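Local coordinates for protein glutamate--tRNA ligase (Methanothermobacter thermautotrophicus, PDB 3AII) that probably attaches glutamate to tRNA(Glu), first activating the amino acid with ATP and then transferring it to the acceptor end of the tRNA, at residues Pro103-Pro108 against Glu146-Ile151; Ile132-Asp137 against Glu164-Ser169. All coordinates share one frame; numbering follows the deposited sequence.

From the N terminus, strand 98-101 leads into the loop 103-108, the first half of contact 1. The chain runs on through helix 111-126 to strand 130-135, where contact 2 begins at 132-137. Helix 147-158 follows, and segment 146-151 at its start packs back on the loop. This closes contact 1 over 37 intervening residues. Strand 164-167 then closes contact 2 over 26. The segments alternate, so the two contacts cross. They also touch, through Tyr-148 of contact 1 and Asp-137 of contact 2. Together they tie the predicted 'HIGH' region, the parallel sheet and helix 147-158 within the catalytic domain.

Contact 1: residues Pro103-Pro108 against Glu146-Ile151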
loop_
_atom_site.group_PDB
_atom_site.type_symbol
_atom_site.label_atom_id
_atom_site.label_comp_id
_atom_site.label_asym_id
_atom_site.label_seq_id
_atom_site.Cartn_x
_atom_site.Cartn_y
_atom_site.Cartn_z
ATOM N N PRO A 103 -10.463 0.226 -7.212
ATOM C CA PRO A 103 -10.222 1.023 -6.007
ATOM C C PRO A 103 -11.070 2.282 -5.979
ATOM O O PRO A 103 -11.504 2.750 -7.035
ATOM C CB PRO A 103 -8.744 1.410 -6.142
ATOM C CG PRO A 103 -8.530 1.508 -7.638
ATOM C CD PRO A 103 -9.446 0.458 -8.255
ATOM N N ASN A 104 -11.297 2.825 -4.787
ATOM C CA ASN A 104 -11.875 4.164 -4.661
ATOM C C ASN A 104 -10.764 5.199 -4.667
ATOM O O ASN A 104 -9.655 4.926 -4.207
ATOM C CB ASN A 104 -12.658 4.299 -3.358
ATOM C CG ASN A 104 -13.649 3.184 -3.161
ATOM O OD1 ASN A 104 -14.611 3.054 -3.919
ATOM N ND2 ASN A 104 -13.425 2.366 -2.138
ATOM N N PRO A 105 -11.051 6.406 -5.165
ATOM C CA PRO A 105 -9.985 7.412 -5.182
ATOM C C PRO A 105 -9.892 8.228 -3.890
ATOM O O PRO A 105 -9.829 9.445 -3.944
ATOM C CB PRO A 105 -10.399 8.310 -6.343
ATOM C CG PRO A 105 -11.897 8.285 -6.287
ATOM C CD PRO A 105 -12.288 6.891 -5.811
ATOM N N SER A 106 -9.877 7.557 -2.749
ATOM C CA SER A 106 -9.781 8.243 -1.457
ATOM C C SER A 106 -8.339 8.640 -1.118
ATOM O O SER A 106 -8.082 9.356 -0.144
ATOM C CB SER A 106 -10.366 7.362 -0.360
ATOM O OG SER A 106 -9.703 6.113 -0.318
ATOM N N GLY A 107 -7.403 8.165 -1.932
ATOM C CA GLY A 107 -5.983 8.470 -1.787
ATOM C C GLY A 107 -5.220 7.442 -2.602
ATOM O O GLY A 107 -5.825 6.679 -3.342
ATOM N N PRO A 108 -3.886 7.406 -2.470
ATOM C CA PRO A 108 -3.091 6.430 -3.226
ATOM C C PRO A 108 -3.212 5.030 -2.628
ATOM O O PRO A 108 -3.808 4.881 -1.559
ATOM C CB PRO A 108 -1.668 6.959 -3.071
ATOM C CG PRO A 108 -1.675 7.587 -1.718
ATOM C CD PRO A 108 -3.053 8.220 -1.572
ATOM N N GLU A 146 -6.223 14.104 -6.287
ATOM C CA GLU A 146 -4.883 13.673 -6.670
ATOM C C GLU A 146 -4.811 12.167 -6.957
ATOM O O GLU A 146 -3.928 11.703 -7.684
ATOM C CB GLU A 146 -3.866 14.081 -5.593
ATOM C CG GLU A 146 -4.129 13.444 -4.234
ATOM C CD GLU A 146 -3.435 14.161 -3.088
ATOM O OE1 GLU A 146 -2.637 15.086 -3.355
ATOM O OE2 GLU A 146 -3.699 13.800 -1.917
ATOM N N ALA A 147 -5.750 11.407 -6.400
ATOM C CA ALA A 147 -5.720 9.955 -6.530
ATOM C C ALA A 147 -5.917 9.443 -7.953
ATOM O O ALA A 147 -5.474 8.344 -8.285
ATOM C CB ALA A 147 -6.742 9.312 -5.589
ATOM N N TYR A 148 -6.610 10.203 -8.796
ATOM C CA TYR A 148 -6.841 9.738 -10.156
ATOM C C TYR A 148 -5.526 9.468 -10.874
ATOM O O TYR A 148 -5.414 8.517 -11.647
ATOM C CB TYR A 148 -7.667 10.741 -10.962
ATOM C CG TYR A 148 -9.095 10.866 -10.477
ATOM C CD1 TYR A 148 -10.049 9.918 -10.817
ATOM C CD2 TYR A 148 -9.477 11.925 -9.669
ATOM C CE1 TYR A 148 -11.358 10.033 -10.374
ATOM C CE2 TYR A 148 -10.770 12.049 -9.221
ATOM C CZ TYR A 148 -11.706 11.104 -9.571
ATOM O OH TYR A 148 -12.998 11.244 -9.115
ATOM N N ASP A 149 -4.542 10.321 -10.635
ATOM C CA ASP A 149 -3.228 10.112 -11.240
ATOM C C ASP A 149 -2.333 9.204 -10.404
ATOM O O ASP A 149 -1.498 8.479 -10.952
ATOM C CB ASP A 149 -2.532 11.447 -11.491
ATOM C CG ASP A 149 -3.177 12.240 -12.616
ATOM O OD1 ASP A 149 -3.756 11.622 -13.540
ATOM O OD2 ASP A 149 -3.105 13.486 -12.572
ATOM N N MET A 150 -2.500 9.237 -9.085
ATOM C CA MET A 150 -1.618 8.465 -8.205
ATOM C C MET A 150 -1.835 6.958 -8.336
ATOM O O MET A 150 -0.877 6.176 -8.331
ATOM C CB MET A 150 -1.759 8.888 -6.737
ATOM C CG MET A 150 -1.247 10.282 -6.429
ATOM S SD MET A 150 -1.277 10.597 -4.652
ATOM C CE MET A 150 -2.982 10.229 -4.258
ATOM N N ILE A 151 -3.095 6.555 -8.455
ATOM C CA ILE A 151 -3.422 5.140 -8.517
ATOM C C ILE A 151 -2.783 4.412 -9.703
ATOM O O ILE A 151 -2.167 3.373 -9.527
ATOM C CB ILE A 151 -4.951 4.926 -8.440
ATOM C CG1 ILE A 151 -5.413 5.169 -6.996
ATOM C CG2 ILE A 151 -5.320 3.515 -8.905
ATOM C CD1 ILE A 151 -6.933 5.211 -6.826
#
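The irregular loop Pro-103 to Pro-108 runs past the start of helix 147-158, with Gly-107 CA 5.0 Å from Ala-147 CA and Pro-108 CA 5.5 Å from Ile-151 CA. No hydrogen bond crosses between the two segments. The contact is mostly apolar, with three prolines in the loop, and side-chain carbons also rest on backbone carbonyls. Ala-147 CB points at the loop and meets two backbone oxygens, Pro-105 O at 3.5 Å and Gly-107 O at 3.6 Å. Pro-105 is the centre of an inverse gamma turn. Its CB packs on Ala-147 CB and also lies over one face of the Tyr-148 ring. The Met-150 chain bends at its last torsion (chi3 -54°), which brings the methyl beside the Pro-108 ring. Met-150 CE to Pro-108 CD is only 3.4 Å, tighter than usual for two carbons. Ile-151 has two branches at work. Its CG2 meets Pro-103 CG at 4.0 Å, while CD1 reaches Asn-104 O at 3.8 Å and Gly-107 O at 3.9 Å. With an alanine at Ile-151 both branches go, which would probably open a gap beside Pro-103 and the Asn-104 and Gly-107 carbonyls. The loop holds the first six residues of the predicted 'HIGH' region, a class I synthetase signature associated with ATP binding. Tyr-148 OH is hydrogen-bonded to Asp-137. The loop links strand 98-101 to helix 111-126, and Pro-103, Pro-105 and Tyr-148 also touch side chains of strand 130-135.

Contact 2: residues Ile132-Asp137 against Glu164-Ser169; sequences ILRIED and ETVIQS
Asp-137 takes Ser-169 on both carboxylate oxygens. OD1 accepts from Ser-169 N at 2.8 Å and OD2 from Ser-169 OG at 2.6 Å, each on the syn side and somewhat out of the carboxylate plane. Asp-137 CG sits between its backbone N and carbonyl carbon (chi1 64°), which turns the carboxylate to Ser-169. Arg-263 is a further partner of Ser-169 OG. Ile-167 CG2 lies 3.4 Å from Asp-137 OD2. Before this pair in the chain, strands 130-135 and 164-167 run in parallel, as the two strands of a beta-alpha-beta unit joined through helix 147-158, in the nucleotide-binding fold of class I synthetases. Their ladder includes Leu-133 N to Glu-164 O at 2.9 Å and ends at Gln-168 N to Ile-135 O at 3.0 Å. On one face, Arg-134 grips Glu-136 side-on: NE (2.8 Å) and NH1 (2.9 Å) both donate to OE2, nearly in the guanidinium plane. The Gln-168 chain, extended beyond CG, passes Arg-134 CG and brings OE1 to 3.3 Å from Glu-136 CB. Its amide lies within 5° of parallel to the Glu-136 carboxylate, and NE2 is hydrogen-bonded to Asp-281. On the other face, Leu-133 lies alongside Thr-165, and Ile-135 CG1 meets Ile-167 CG1.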
loop_
_atom_site.group_PDB
_atom_site.type_symbol
_atom_site.label_atom_id
_atom_site.label_comp_id
_atom_site.label_asym_id
_atom_site.label_seq_id
_atom_site.Cartn_x
_atom_site.Cartn_y
_atom_site.Cartn_z
ATOM N N ILE A 132 -9.334 -4.955 -16.109
ATOM C CA ILE A 132 -9.920 -3.622 -16.182
ATOM C C ILE A 132 -9.606 -2.846 -14.896
ATOM O O ILE A 132 -9.759 -3.364 -13.791
ATOM C CB ILE A 132 -11.438 -3.706 -16.374
ATOM C CG1 ILE A 132 -11.770 -4.399 -17.706
ATOM C CG2 ILE A 132 -12.047 -2.302 -16.348
ATOM C CD1 ILE A 132 -13.263 -4.756 -17.865
ATOM N N LEU A 133 -9.112 -1.620 -15.045
ATOM C CA LEU A 133 -8.985 -0.714 -13.899
ATOM C C LEU A 133 -10.267 0.098 -13.866
ATOM O O LEU A 133 -10.572 0.786 -14.823
ATOM C CB LEU A 133 -7.776 0.219 -14.053
ATOM C CG LEU A 133 -7.725 1.351 -13.018
ATOM C CD1 LEU A 133 -7.577 0.788 -11.589
ATOM C CD2 LEU A 133 -6.567 2.308 -13.310
ATOM N N ARG A 134 -11.036 0.002 -12.778
ATOM C CA ARG A 134 -12.265 0.766 -12.673
ATOM C C ARG A 134 -12.179 1.633 -11.431
ATOM O O ARG A 134 -12.177 1.124 -10.306
ATOM C CB ARG A 134 -13.490 -0.153 -12.612
ATOM C CG ARG A 134 -14.819 0.605 -12.524
ATOM C CD ARG A 134 -16.060 -0.320 -12.694
ATOM N NE ARG A 134 -16.211 -1.196 -11.535
ATOM C CZ ARG A 134 -16.491 -2.500 -11.592
ATOM N NH1 ARG A 134 -16.609 -3.199 -10.465
ATOM N NH2 ARG A 134 -16.644 -3.107 -12.764
ATOM N N ILE A 135 -12.111 2.944 -11.632
ATOM C CA ILE A 135 -12.025 3.861 -10.503
ATOM C C ILE A 135 -13.424 4.142 -9.988
ATOM O O ILE A 135 -14.272 4.679 -10.707
ATOM C CB ILE A 135 -11.377 5.198 -10.897
ATOM C CG1 ILE A 135 -10.028 4.979 -11.585
ATOM C CG2 ILE A 135 -11.238 6.081 -9.668
ATOM C CD1 ILE A 135 -9.028 4.283 -10.746
ATOM N N GLU A 136 -13.669 3.765 -8.739
ATOM C CA GLU A 136 -15.020 3.779 -8.199
ATOM C C GLU A 136 -15.243 5.049 -7.371
ATOM O O GLU A 136 -15.124 5.055 -6.140
ATOM C CB GLU A 136 -15.283 2.475 -7.434
ATOM C CG GLU A 136 -15.246 1.277 -8.394
ATOM C CD GLU A 136 -15.895 -0.001 -7.864
ATOM O OE1 GLU A 136 -16.051 -0.141 -6.628
ATOM O OE2 GLU A 136 -16.221 -0.869 -8.707
ATOM N N ASP A 137 -15.544 6.130 -8.087
ATOM C CA ASP A 137 -15.586 7.467 -7.498
ATOM C C ASP A 137 -17.008 8.041 -7.440
ATOM O O ASP A 137 -17.224 9.198 -7.792
ATOM C CB ASP A 137 -14.671 8.411 -8.277
ATOM C CG ASP A 137 -15.125 8.625 -9.707
ATOM O OD1 ASP A 137 -15.842 7.768 -10.261
ATOM O OD2 ASP A 137 -14.773 9.671 -10.281
ATOM N N GLU A 164 -7.939 -1.691 -19.917
ATOM C CA GLU A 164 -8.955 -0.645 -20.047
ATOM C C GLU A 164 -9.010 0.102 -18.745
ATOM O O GLU A 164 -8.821 -0.493 -17.675
ATOM C CB GLU A 164 -10.340 -1.244 -20.280
ATOM C CG GLU A 164 -10.600 -1.680 -21.679
ATOM C CD GLU A 164 -12.081 -1.908 -22.001
ATOM O OE1 GLU A 164 -13.003 -1.580 -21.200
ATOM O OE2 GLU A 164 -12.311 -2.402 -23.101
ATOM N N THR A 165 -9.266 1.405 -18.835
ATOM C CA THR A 165 -9.469 2.224 -17.643
ATOM C C THR A 165 -10.848 2.864 -17.759
ATOM O O THR A 165 -11.173 3.481 -18.783
ATOM C CB THR A 165 -8.423 3.347 -17.499
ATOM O OG1 THR A 165 -7.123 2.791 -17.277
ATOM C CG2 THR A 165 -8.751 4.223 -16.301
ATOM N N VAL A 166 -11.655 2.704 -16.712
ATOM C CA VAL A 166 -13.027 3.186 -16.710
ATOM C C VAL A 166 -13.199 3.996 -15.434
ATOM O O VAL A 166 -12.696 3.602 -14.386
ATOM C CB VAL A 166 -14.012 2.003 -16.715
ATOM C CG1 VAL A 166 -15.449 2.480 -16.510
ATOM C CG2 VAL A 166 -13.902 1.222 -18.019
ATOM N N ILE A 167 -13.858 5.148 -15.524
ATOM C CA ILE A 167 -14.079 5.965 -14.324
ATOM C C ILE A 167 -15.587 6.081 -14.083
ATOM O O ILE A 167 -16.339 6.480 -14.965
ATOM C CB ILE A 167 -13.439 7.356 -14.461
ATOM C CG1 ILE A 167 -11.917 7.240 -14.634
ATOM C CG2 ILE A 167 -13.718 8.216 -13.217
ATOM C CD1 ILE A 167 -11.265 8.563 -15.024
ATOM N N GLN A 168 -16.051 5.701 -12.899
ATOM C CA GLN A 168 -17.491 5.601 -12.695
ATOM C C GLN A 168 -18.237 6.928 -12.799
ATOM O O GLN A 168 -19.392 6.945 -13.221
ATOM C CB GLN A 168 -17.822 4.882 -11.381
ATOM C CG GLN A 168 -17.485 3.398 -11.425
ATOM C CD GLN A 168 -18.075 2.628 -10.258
ATOM O OE1 GLN A 168 -18.025 3.084 -9.122
ATOM N NE2 GLN A 168 -18.645 1.458 -10.540
ATOM N N SER A 169 -17.582 8.031 -12.445
ATOM C CA SER A 169 -18.279 9.311 -12.518
ATOM C C SER A 169 -18.511 9.752 -13.963
ATOM O O SER A 169 -19.279 10.676 -14.211
ATOM C CB SER A 169 -17.549 10.398 -11.719
ATOM O OG SER A 169 -16.244 10.597 -12.213
#